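Local structure of RRNA methyltransferase (Streptomyces viridochromogenes, 1O9G) at residues F40-A45 with A226-K231; A30-L35 with G233-V238; S199-L204 with D244-G249; L16-V21 with S62-T67. The protein methylates guanine-2535 of 23S ribosomal RNA at N1, using S-adenosyl-L-methionine, and so confers resistance to the orthosomycin antibiotic avilamycin. The protein carries 3 engineered substitutions. All coordinates share one frame; numbering follows the deposited sequence.

Contact 1. Residues F40-A45 with A226-K231; sequences FQRALA and ALERLK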
loop_
_atom_site.group_PDB
_atom_site.type_symbol
_atom_site.label_atom_id
_atom_site.label_comp_id
_atom_site.label_asym_id
_atom_site.label_seq_id
_atom_site.Cartn_x
_atom_site.Cartn_y
_atom_site.Cartn_z
ATOM N N PHE A 40 4.839 0.810 -7.443
ATOM C CA PHE A 40 3.507 0.638 -8.012
ATOM C C PHE A 40 3.545 0.752 -9.541
ATOM O O PHE A 40 2.942 -0.054 -10.257
ATOM C CB PHE A 40 2.507 1.636 -7.405
ATOM C CG PHE A 40 1.126 1.516 -7.948
ATOM C CD1 PHE A 40 0.365 0.412 -7.663
ATOM C CD2 PHE A 40 0.594 2.497 -8.772
ATOM C CE1 PHE A 40 -0.899 0.288 -8.157
ATOM C CE2 PHE A 40 -0.676 2.389 -9.265
ATOM C CZ PHE A 40 -1.425 1.284 -8.966
ATOM N N GLN A 41 4.269 1.744 -10.048
ATOM C CA GLN A 41 4.380 1.934 -11.493
ATOM C C GLN A 41 5.138 0.789 -12.168
ATOM O O GLN A 41 4.786 0.385 -13.262
ATOM C CB GLN A 41 4.971 3.307 -11.817
ATOM C CG GLN A 41 4.037 4.441 -11.433
ATOM C CD GLN A 41 4.551 5.778 -11.872
ATOM O OE1 GLN A 41 4.678 6.013 -13.076
ATOM N NE2 GLN A 41 4.898 6.633 -10.922
ATOM N N ARG A 42 6.140 0.227 -11.490
ATOM C CA ARG A 42 6.815 -0.953 -12.003
ATOM C C ARG A 42 5.855 -2.146 -12.091
ATOM O O ARG A 42 5.916 -2.937 -13.031
ATOM C CB ARG A 42 8.046 -1.337 -11.158
ATOM C CG ARG A 42 9.225 -0.394 -11.374
ATOM C CD ARG A 42 10.393 -0.677 -10.461
ATOM N NE ARG A 42 11.525 0.231 -10.659
ATOM C CZ ARG A 42 12.787 -0.144 -10.786
ATOM N NH1 ARG A 42 13.135 -1.419 -10.815
ATOM N NH2 ARG A 42 13.719 0.783 -10.894
ATOM N N ALA A 43 4.996 -2.300 -11.103
ATOM C CA ALA A 43 4.028 -3.370 -11.136
ATOM C C ALA A 43 3.040 -3.178 -12.283
ATOM O O ALA A 43 2.715 -4.119 -13.015
ATOM C CB ALA A 43 3.310 -3.461 -9.815
ATOM N N LEU A 44 2.520 -1.965 -12.440
ATOM C CA LEU A 44 1.587 -1.691 -13.531
ATOM C C LEU A 44 2.233 -2.031 -14.871
ATOM O O LEU A 44 1.542 -2.497 -15.777
ATOM C CB LEU A 44 1.178 -0.220 -13.552
ATOM C CG LEU A 44 0.273 0.310 -12.439
ATOM C CD1 LEU A 44 -0.025 1.790 -12.706
ATOM C CD2 LEU A 44 -0.982 -0.494 -12.349
ATOM N N ALA A 45 3.544 -1.803 -15.017
ATOM C CA ALA A 45 4.227 -2.053 -16.280
ATOM C C ALA A 45 4.311 -3.527 -16.600
ATOM O O ALA A 45 4.568 -3.893 -17.735
ATOM C CB ALA A 45 5.619 -1.445 -16.282
ATOM N N ALA A 226 11.771 -14.266 -10.072
ATOM C CA ALA A 226 11.418 -12.868 -9.885
ATOM C C ALA A 226 11.181 -12.207 -11.243
ATOM O O ALA A 226 12.014 -12.314 -12.140
ATOM C CB ALA A 226 12.549 -12.143 -9.157
ATOM N N LEU A 227 10.056 -11.517 -11.397
ATOM C CA LEU A 227 9.868 -10.674 -12.573
ATOM C C LEU A 227 10.892 -9.547 -12.587
ATOM O O LEU A 227 11.429 -9.212 -13.626
ATOM C CB LEU A 227 8.469 -10.046 -12.629
ATOM C CG LEU A 227 7.252 -10.948 -12.688
ATOM C CD1 LEU A 227 5.994 -10.111 -12.508
ATOM C CD2 LEU A 227 7.198 -11.714 -13.980
ATOM N N GLU A 228 11.119 -8.960 -11.416
ATOM C CA GLU A 228 11.899 -7.733 -11.249
ATOM C C GLU A 228 12.277 -7.515 -9.762
ATOM O O GLU A 228 11.540 -7.909 -8.854
ATOM C CB GLU A 228 11.068 -6.535 -11.724
ATOM C CG GLU A 228 11.880 -5.314 -12.100
ATOM C CD GLU A 228 11.037 -4.192 -12.674
ATOM O OE1 GLU A 228 10.160 -4.436 -13.525
ATOM O OE2 GLU A 228 11.272 -3.038 -12.300
ATOM N N ARG A 229 13.434 -6.884 -9.556
ATOM C CA ARG A 229 13.930 -6.478 -8.257
ATOM C C ARG A 229 14.407 -5.033 -8.298
ATOM O O ARG A 229 14.786 -4.531 -9.339
ATOM C CB ARG A 229 15.100 -7.344 -7.846
ATOM C CG ARG A 229 14.744 -8.728 -7.450
ATOM C CD ARG A 229 15.973 -9.521 -7.106
ATOM N NE ARG A 229 15.665 -10.914 -6.825
ATOM C CZ ARG A 229 15.140 -11.357 -5.693
ATOM N NH1 ARG A 229 14.860 -10.527 -4.705
ATOM N NH2 ARG A 229 14.896 -12.647 -5.555
ATOM N N LEU A 230 14.325 -4.356 -7.159
ATOM C CA LEU A 230 14.983 -3.077 -6.980
ATOM C C LEU A 230 15.568 -2.914 -5.576
ATOM O O LEU A 230 15.160 -3.591 -4.631
ATOM C CB LEU A 230 14.076 -1.906 -7.395
ATOM C CG LEU A 230 12.937 -1.486 -6.473
ATOM C CD1 LEU A 230 13.413 -0.968 -5.117
ATOM C CD2 LEU A 230 12.101 -0.394 -7.134
ATOM N N LYS A 231 16.565 -2.038 -5.483
ATOM C CA LYS A 231 17.218 -1.649 -4.236
ATOM C C LYS A 231 17.315 -0.134 -4.220
ATOM O O LYS A 231 17.939 0.452 -5.115
ATOM C CB LYS A 231 18.633 -2.225 -4.183
ATOM C CG LYS A 231 18.683 -3.744 -4.190
ATOM C CD LYS A 231 20.105 -4.248 -4.454
ATOM C CE LYS A 231 21.010 -4.038 -3.234
ATOM N NZ LYS A 231 22.466 -4.139 -3.554
HETATM O O HOH W 1 8.246 -2.957 -14.471
#

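Contact 2. Residues A30-L35 with G233-V238; sequences AFPVRL and GTRSAV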
loop_
_atom_site.group_PDB
_atom_site.type_symbol
_atom_site.label_atom_id
_atom_site.label_comp_id
_atom_site.label_asym_id
_atom_site.label_seq_id
_atom_site.Cartn_x
_atom_site.Cartn_y
_atom_site.Cartn_z
ATOM N N ALA A 30 6.010 4.993 8.340
ATOM C CA ALA A 30 5.520 5.563 7.115
ATOM C C ALA A 30 6.260 4.746 6.043
ATOM O O ALA A 30 6.991 3.788 6.345
ATOM C CB ALA A 30 5.848 7.037 7.086
ATOM N N PHE A 31 6.041 5.089 4.811
ATOM C CA PHE A 31 6.792 4.559 3.693
ATOM C C PHE A 31 7.115 5.755 2.790
ATOM O O PHE A 31 6.271 6.612 2.613
ATOM C CB PHE A 31 5.937 3.543 2.935
ATOM C CG PHE A 31 6.725 2.686 2.011
ATOM C CD1 PHE A 31 7.312 1.521 2.454
ATOM C CD2 PHE A 31 6.899 3.066 0.688
ATOM C CE1 PHE A 31 8.101 0.757 1.611
ATOM C CE2 PHE A 31 7.656 2.276 -0.174
ATOM C CZ PHE A 31 8.228 1.128 0.275
ATOM N N PRO A 32 8.303 5.836 2.187
ATOM C CA PRO A 32 8.596 6.982 1.311
ATOM C C PRO A 32 7.681 7.030 0.094
ATOM O O PRO A 32 7.570 6.033 -0.604
ATOM C CB PRO A 32 10.045 6.757 0.868
ATOM C CG PRO A 32 10.552 5.686 1.679
ATOM C CD PRO A 32 9.441 4.915 2.291
ATOM N N VAL A 33 7.030 8.161 -0.138
ATOM C CA VAL A 33 6.111 8.311 -1.253
ATOM C C VAL A 33 6.791 8.013 -2.585
ATOM O O VAL A 33 6.233 7.328 -3.431
ATOM C CB VAL A 33 5.489 9.711 -1.267
ATOM C CG1 VAL A 33 4.628 9.907 -2.491
ATOM C CG2 VAL A 33 4.658 9.924 0.031
ATOM N N ARG A 34 8.001 8.520 -2.776
ATOM C CA ARG A 34 8.654 8.319 -4.060
ATOM C C ARG A 34 8.877 6.837 -4.368
ATOM O O ARG A 34 8.692 6.386 -5.500
ATOM C CB ARG A 34 9.974 9.075 -4.105
ATOM C CG ARG A 34 10.642 9.040 -5.444
ATOM C CD ARG A 34 11.925 9.804 -5.500
ATOM N NE ARG A 34 12.326 10.039 -6.880
ATOM C CZ ARG A 34 13.491 10.571 -7.230
ATOM N NH1 ARG A 34 14.376 10.927 -6.303
ATOM N NH2 ARG A 34 13.782 10.754 -8.510
ATOM N N LEU A 35 9.286 6.084 -3.370
ATOM C CA LEU A 35 9.513 4.667 -3.543
ATOM C C LEU A 35 8.179 3.955 -3.747
ATOM O O LEU A 35 8.083 3.006 -4.529
ATOM C CB LEU A 35 10.287 4.090 -2.357
ATOM C CG LEU A 35 10.638 2.622 -2.437
ATOM C CD1 LEU A 35 11.393 2.307 -3.728
ATOM C CD2 LEU A 35 11.462 2.200 -1.241
ATOM N N GLY A 233 18.061 2.896 -1.277
ATOM C CA GLY A 233 18.433 3.136 0.105
ATOM C C GLY A 233 18.637 1.822 0.850
ATOM O O GLY A 233 19.301 0.871 0.327
ATOM N N THR A 234 18.017 1.743 2.040
ATOM C CA THR A 234 18.083 0.541 2.873
ATOM C C THR A 234 16.977 -0.490 2.545
ATOM O O THR A 234 16.861 -1.512 3.224
ATOM C CB THR A 234 18.007 0.938 4.370
ATOM O OG1 THR A 234 18.639 2.210 4.581
ATOM C CG2 THR A 234 18.828 -0.005 5.238
ATOM N N ARG A 235 16.179 -0.229 1.510
ATOM C CA ARG A 235 15.036 -1.078 1.180
ATOM C C ARG A 235 15.225 -1.812 -0.160
ATOM O O ARG A 235 15.861 -1.305 -1.059
ATOM C CB ARG A 235 13.770 -0.233 1.091
ATOM C CG ARG A 235 13.087 0.077 2.435
ATOM C CD ARG A 235 11.692 0.669 2.247
ATOM N NE ARG A 235 11.040 1.107 3.492
ATOM C CZ ARG A 235 11.316 2.239 4.110
ATOM N NH1 ARG A 235 10.671 2.575 5.226
ATOM N NH2 ARG A 235 12.250 3.056 3.628
ATOM N N SER A 236 14.698 -3.029 -0.263
ATOM C CA SER A 236 14.582 -3.699 -1.540
ATOM C C SER A 236 13.127 -4.099 -1.783
ATOM O O SER A 236 12.310 -4.114 -0.875
ATOM C CB SER A 236 15.493 -4.920 -1.626
ATOM O OG SER A 236 15.095 -5.917 -0.716
ATOM N N ALA A 237 12.818 -4.390 -3.030
ATOM C CA ALA A 237 11.531 -4.929 -3.413
ATOM C C ALA A 237 11.730 -6.034 -4.424
ATOM O O ALA A 237 12.742 -6.075 -5.112
ATOM C CB ALA A 237 10.653 -3.842 -3.970
ATOM N N VAL A 238 10.750 -6.925 -4.488
ATOM C CA VAL A 238 10.714 -7.986 -5.482
ATOM C C VAL A 238 9.264 -8.110 -5.945
ATOM O O VAL A 238 8.348 -7.893 -5.175
ATOM C CB VAL A 238 11.273 -9.319 -4.920
ATOM C CG1 VAL A 238 10.407 -9.870 -3.810
ATOM C CG2 VAL A 238 11.458 -10.316 -6.052
#

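Contact 3. Residues S199-L204 with D244-G249; sequences SLASAL and DVLEAG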
loop_
_atom_site.group_PDB
_atom_site.type_symbol
_atom_site.label_atom_id
_atom_site.label_comp_id
_atom_site.label_asym_id
_atom_site.label_seq_id
_atom_site.Cartn_x
_atom_site.Cartn_y
_atom_site.Cartn_z
ATOM N N SER A 199 0.193 -18.432 -0.458
ATOM C CA SER A 199 -1.143 -18.141 0.027
ATOM C C SER A 199 -1.845 -17.134 -0.879
ATOM O O SER A 199 -2.966 -17.347 -1.318
ATOM C CB SER A 199 -1.073 -17.620 1.463
ATOM O OG SER A 199 -2.357 -17.479 2.003
ATOM N N LEU A 200 -1.170 -16.035 -1.164
ATOM C CA LEU A 200 -1.725 -15.000 -2.021
ATOM C C LEU A 200 -2.054 -15.549 -3.403
ATOM O O LEU A 200 -3.112 -15.260 -3.933
ATOM C CB LEU A 200 -0.759 -13.822 -2.136
ATOM C CG LEU A 200 -0.608 -12.970 -0.875
ATOM C CD1 LEU A 200 0.507 -11.945 -1.030
ATOM C CD2 LEU A 200 -1.924 -12.317 -0.531
ATOM N N ALA A 201 -1.138 -16.300 -4.003
ATOM C CA ALA A 201 -1.323 -16.739 -5.380
ATOM C C ALA A 201 -2.531 -17.668 -5.497
ATOM O O ALA A 201 -3.160 -17.726 -6.546
ATOM C CB ALA A 201 -0.055 -17.404 -5.908
ATOM N N SER A 202 -2.863 -18.377 -4.421
ATOM C CA SER A 202 -4.039 -19.252 -4.427
ATOM C C SER A 202 -5.342 -18.471 -4.600
ATOM O O SER A 202 -6.330 -19.018 -5.069
ATOM C CB SER A 202 -4.103 -20.112 -3.156
ATOM O OG SER A 202 -4.486 -19.378 -1.995
ATOM N N ALA A 203 -5.329 -17.204 -4.221
ATOM C CA ALA A 203 -6.531 -16.363 -4.239
ATOM C C ALA A 203 -6.608 -15.370 -5.414
ATOM O O ALA A 203 -7.647 -14.764 -5.622
ATOM C CB ALA A 203 -6.638 -15.613 -2.940
ATOM N N LEU A 204 -5.529 -15.206 -6.157
ATOM C CA LEU A 204 -5.409 -14.157 -7.184
ATOM C C LEU A 204 -5.632 -14.661 -8.588
ATOM O O LEU A 204 -5.418 -15.841 -8.869
ATOM C CB LEU A 204 -4.020 -13.542 -7.137
ATOM C CG LEU A 204 -3.716 -12.749 -5.886
ATOM C CD1 LEU A 204 -2.214 -12.460 -5.804
ATOM C CD2 LEU A 204 -4.532 -11.472 -5.880
ATOM N N ASP A 244 3.213 -17.757 -11.790
ATOM C CA ASP A 244 4.550 -18.306 -11.566
ATOM C C ASP A 244 4.703 -18.878 -10.176
ATOM O O ASP A 244 5.369 -19.902 -9.996
ATOM C CB ASP A 244 5.645 -17.256 -11.805
ATOM C CG ASP A 244 5.740 -16.798 -13.253
ATOM O OD1 ASP A 244 5.308 -17.527 -14.177
ATOM O OD2 ASP A 244 6.291 -15.734 -13.572
ATOM N N VAL A 245 4.098 -18.248 -9.181
ATOM C CA VAL A 245 4.154 -18.773 -7.831
ATOM C C VAL A 245 3.508 -20.169 -7.807
ATOM O O VAL A 245 4.050 -21.108 -7.232
ATOM C CB VAL A 245 3.460 -17.872 -6.830
ATOM C CG1 VAL A 245 3.389 -18.529 -5.477
ATOM C CG2 VAL A 245 4.172 -16.521 -6.728
ATOM N N LEU A 246 2.358 -20.320 -8.451
ATOM C CA LEU A 246 1.663 -21.614 -8.475
ATOM C C LEU A 246 2.477 -22.686 -9.167
ATOM O O LEU A 246 2.458 -23.840 -8.759
ATOM C CB LEU A 246 0.294 -21.504 -9.145
ATOM C CG LEU A 246 -0.735 -20.721 -8.324
ATOM C CD1 LEU A 246 -2.094 -20.802 -9.003
ATOM C CD2 LEU A 246 -0.813 -21.253 -6.899
ATOM N N GLU A 247 3.211 -22.301 -10.205
ATOM C CA GLU A 247 3.979 -23.263 -10.976
ATOM C C GLU A 247 5.158 -23.806 -10.182
ATOM O O GLU A 247 5.646 -24.866 -10.491
ATOM C CB GLU A 247 4.442 -22.663 -12.307
ATOM C CG GLU A 247 3.359 -22.599 -13.380
ATOM C CD GLU A 247 2.772 -23.952 -13.769
ATOM O OE1 GLU A 247 3.480 -24.986 -13.701
ATOM O OE2 GLU A 247 1.580 -23.986 -14.161
ATOM N N ALA A 248 5.614 -23.079 -9.166
ATOM C CA ALA A 248 6.747 -23.522 -8.344
ATOM C C ALA A 248 6.432 -24.707 -7.420
ATOM O O ALA A 248 7.341 -25.392 -6.949
ATOM C CB ALA A 248 7.296 -22.365 -7.548
ATOM N N GLY A 249 5.158 -24.952 -7.149
ATOM C CA GLY A 249 4.763 -26.077 -6.317
ATOM C C GLY A 249 4.904 -25.841 -4.820
ATOM O O GLY A 249 5.075 -24.701 -4.391
#

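Contact 4. Residues L16-V21 with S62-T67; sequences LACGVV and SGYLLT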
loop_
_atom_site.group_PDB
_atom_site.type_symbol
_atom_site.label_atom_id
_atom_site.label_comp_id
_atom_site.label_asym_id
_atom_site.label_seq_id
_atom_site.Cartn_x
_atom_site.Cartn_y
_atom_site.Cartn_z
ATOM N N LEU A 16 1.026 14.520 0.957
ATOM C CA LEU A 16 0.850 13.123 1.360
ATOM C C LEU A 16 1.757 12.703 2.523
ATOM O O LEU A 16 1.764 11.550 2.917
ATOM C CB LEU A 16 1.012 12.180 0.146
ATOM C CG LEU A 16 -0.105 12.293 -0.893
ATOM C CD1 LEU A 16 0.355 11.587 -2.198
ATOM C CD2 LEU A 16 -1.405 11.766 -0.386
ATOM N N ALA A 17 2.494 13.641 3.093
ATOM C CA ALA A 17 3.423 13.331 4.163
ATOM C C ALA A 17 2.685 12.753 5.364
ATOM O O ALA A 17 1.610 13.182 5.731
ATOM C CB ALA A 17 4.198 14.562 4.594
ATOM N N CYS A 18 3.292 11.786 6.013
ATOM C CA CYS A 18 2.657 11.188 7.154
ATOM C C CYS A 18 2.541 12.195 8.310
ATOM O O CYS A 18 3.497 12.902 8.634
ATOM C CB CYS A 18 3.433 9.960 7.532
ATOM S SG CYS A 18 2.582 8.858 8.661
ATOM N N GLY A 19 1.357 12.303 8.899
ATOM C CA GLY A 19 1.103 13.206 10.003
ATOM C C GLY A 19 0.613 14.602 9.633
ATOM O O GLY A 19 0.451 15.469 10.502
ATOM N N VAL A 20 0.400 14.842 8.348
ATOM C CA VAL A 20 -0.137 16.110 7.876
ATOM C C VAL A 20 -1.628 15.894 7.641
ATOM O O VAL A 20 -2.443 16.250 8.489
ATOM C CB VAL A 20 0.629 16.617 6.619
ATOM C CG1 VAL A 20 0.009 17.906 6.039
ATOM C CG2 VAL A 20 2.086 16.806 6.958
ATOM N N VAL A 21 -1.994 15.207 6.561
ATOM C CA VAL A 21 -3.376 14.793 6.329
ATOM C C VAL A 21 -3.535 13.301 6.715
ATOM O O VAL A 21 -4.372 12.912 7.554
ATOM C CB VAL A 21 -3.814 15.044 4.881
ATOM C CG1 VAL A 21 -5.311 14.648 4.671
ATOM C CG2 VAL A 21 -3.567 16.521 4.506
ATOM N N SER A 62 -0.714 0.396 9.219
ATOM C CA SER A 62 -1.420 1.655 9.449
ATOM C C SER A 62 -2.244 2.119 8.270
ATOM O O SER A 62 -2.967 3.109 8.369
ATOM C CB SER A 62 -0.397 2.754 9.751
ATOM O OG SER A 62 0.336 3.124 8.587
ATOM N N GLY A 63 -2.096 1.465 7.112
ATOM C CA GLY A 63 -2.807 1.846 5.915
ATOM C C GLY A 63 -2.246 3.066 5.205
ATOM O O GLY A 63 -2.831 3.503 4.193
ATOM N N TYR A 64 -1.136 3.611 5.698
ATOM C CA TYR A 64 -0.565 4.802 5.097
ATOM C C TYR A 64 -0.162 4.492 3.659
ATOM O O TYR A 64 -0.418 5.290 2.747
ATOM C CB TYR A 64 0.645 5.264 5.927
ATOM C CG TYR A 64 1.388 6.370 5.268
ATOM C CD1 TYR A 64 0.941 7.680 5.373
ATOM C CD2 TYR A 64 2.538 6.120 4.541
ATOM C CE1 TYR A 64 1.596 8.716 4.717
ATOM C CE2 TYR A 64 3.228 7.151 3.899
ATOM C CZ TYR A 64 2.761 8.440 3.999
ATOM O OH TYR A 64 3.400 9.471 3.359
ATOM N N LEU A 65 0.537 3.381 3.443
ATOM C CA LEU A 65 1.032 3.034 2.129
ATOM C C LEU A 65 -0.098 2.918 1.100
ATOM O O LEU A 65 -0.045 3.499 0.015
ATOM C CB LEU A 65 1.894 1.774 2.174
ATOM C CG LEU A 65 2.417 1.207 0.863
ATOM C CD1 LEU A 65 3.181 2.250 0.030
ATOM C CD2 LEU A 65 3.305 -0.010 1.159
ATOM N N LEU A 66 -1.118 2.166 1.432
ATOM C CA LEU A 66 -2.224 1.958 0.523
ATOM C C LEU A 66 -2.954 3.251 0.253
ATOM O O LEU A 66 -3.383 3.479 -0.861
ATOM C CB LEU A 66 -3.171 0.878 1.075
ATOM C CG LEU A 66 -4.331 0.486 0.160
ATOM C CD1 LEU A 66 -3.824 -0.150 -1.120
ATOM C CD2 LEU A 66 -5.240 -0.445 0.873
ATOM N N THR A 67 -3.052 4.103 1.256
ATOM C CA THR A 67 -3.785 5.349 1.100
ATOM C C THR A 67 -3.005 6.330 0.218
ATOM O O THR A 67 -3.596 7.004 -0.648
ATOM C CB THR A 67 -4.104 5.968 2.460
ATOM O OG1 THR A 67 -4.939 5.062 3.217
ATOM C CG2 THR A 67 -4.906 7.232 2.309
#

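Contact 1. Residues F40-A45 with A226-K231
R42 of helix 33-45 reaches across to E228 and L230 of strand 228-232. This strand is the outermost one at its end of the seven-stranded sheet of a class I, Rossmann-like methyltransferase. The helix runs nearly antiparallel to the strand, and the short axes come within 10.6 Å. Long side chains bridge that distance. CG of R42 stands beside the backbone N and anti to the carbonyl carbon (chi1 -74°), and the chain is then straight as far as NE. It points its guanidinium at the strand. E228 is also extended and meets R42 at about a right angle. The two flat groups are turned 49° from each other and share a single close contact. This is a salt bridge from R42 NH1 to E228 OE2 at 2.9 Å. As a hydrogen bond it is weak, since the N-H...O angle is only 128°. The stronger partner of R42 is E38, one turn earlier in its own helix, which takes NE. The E228 carboxylate also meets R46 and R5. So many arginines would be expected to keep it ionised. L230 covers one face of the R42 guanidinium, with CD2 3.6 Å above the plane and toward the rim. An ordered water adds a second link. It donates to R42 O at 2.7 Å and to E228 OE1 at 2.6 Å.

Contact 2. Residues A30-L35 with G233-V238
L35, in the first turn of helix 33-45, faces R235 at the start of strand 235-241, and their CA atoms lie 9.3 Å apart. The chain enters the helix through A30 and F31, with P32 at the N-cap position. The other segment leaves the turn at G233 and T234 and becomes strand at R235. Nearly all the contact is made by the R235 side chain. It is extended from CG to NE, and its last torsion (chi4 79°) then swings the guanidinium out of line with the chain. F31 and R235 run side by side with their ends pointing opposite ways. F31 CE1 is 3.5 Å from R235 NE, but the ring and guanidinium planes are 63° apart, so this is oblique packing and not a stack. P32 lies over the group instead. Its CD sits 3.6 Å above one face of the R235 guanidinium, nearer its edge than its middle. The same CD lies 3.4 Å above the F31 ring. Nearer the strand, L35 CD2 packs on R235 CD at 3.8 Å. F31 is also held by L65 of helix 64-72 and T213 of strand 209-214, and L35 by strand 228-232. The arginine end instead lies close to the like-charged R215. The arrangement sets the N-terminal end of helix 33-45 against the hairpin that ends one side of the sheet, in which strand 235-241 runs against the others, as in class I methyltransferases.

Contact 3. Residues S199-L204 with D244-G249
V245 and L246 of helix 242-247 pack against A201 of helix 190-203. The contact is a small helix-to-helix interface at the periphery of the Rossmann-like methyltransferase fold. Helix 242-247 directly follows strand 235-241 of the central sheet, and its backbone comes close to the other helix. The CA atoms of V245 and A201 are only 6.3 Å apart, a spacing that the small alanine side chain permits. V245 is the first residue of its segment to touch. Its CG1 is anti to the backbone N (chi1 173°), and this branch meets A201 CB at 3.6 Å. V245 CB is almost as near. L246 comes next and reaches in from the flank. CG lies beside its backbone N, and the end of the side chain bends back to the partner helix. One branch, CD2, rests 4.0 Å from A201 CB. The other, CD1, lies 4.1 Å from A201 O, so the two methyls reach different atoms of A201. L246 is exposed, at the outer margin of the contact. A neighbouring side of helix 190-203 meets the sheet, where L200 touches W56 and I210. Near the end of that helix S202 folds back on its own backbone. S202 OG donates to S199 O at 2.6 Å, tilted 19° from the carbonyl plane.

Contact 4. Residues L16-V21 with S62-T67
Y64 and C18 meet through side chains that both point away from their backbone N. In Y64, CG lies opposite the backbone N (chi1 172°), which sends the ring from the first turn of helix 64-72 to the loop 16-21. In C18, SG is likewise opposite N (chi1 -165°), which brings CB to CE1 and CZ, and SG to CD1 and CE1, of the ring. The hydroxyl end does the polar work. Y64 OH donates to L16 O at 2.7 Å, and this oxygen lies at the ring edge, near its plane. The donor stands tilted from the carbonyl plane. C18 comes obliquely. Its CB is 3.6 Å from Y64 CE1, and its SG is 4.3 Å from the ring centroid, 29° off the normal, a sulfur-aromatic contact. V33 and L22 also pack on Y64. S62 and G63 belong to the glycine-rich turn after strand 53-57, in the DPCCGSG sequence. This matches the first conserved motif of class I methyltransferases, which in relatives borders the S-adenosylmethionine site. The turn holds itself in shape. S62 OG accepts from Y64 N at 3.3 Å, an ST turn that leads into the helix. G63 is at the N-cap position. Its carbonyl is gripped twice by T67, from opposite faces of its plane: T67 OG1 donates to G63 O at 2.8 Å, and T67 N donates to G63 O at 3.0 Å. On the loop side, R108 and R112 bind the carbonyl oxygens of V21 and V20.

In the fold
Contacts 1 and 2 both join helix 33-45 to the hairpin of strands 228-232 and 235-241, and L230 O is hydrogen-bonded to A237 N between them. Contact 1 is charged, with arginines sharing a carboxylate. Contact 2 is mostly packing around one arginine. Contact 4 touches contact 2 through F31, V33 and Y64, and its centre is the closest to the centre of the chain, about 10 Å from it. There a tyrosine hydroxyl bond is combined with sulfur-aromatic and apolar packing beside the glycine-rich turn. Contact 3 is the most peripheral, its centre about 20 Å from the chain centre, and purely apolar. It touches contact 1 where L227 CD2 lies near D244 OD2. All four are partly buried.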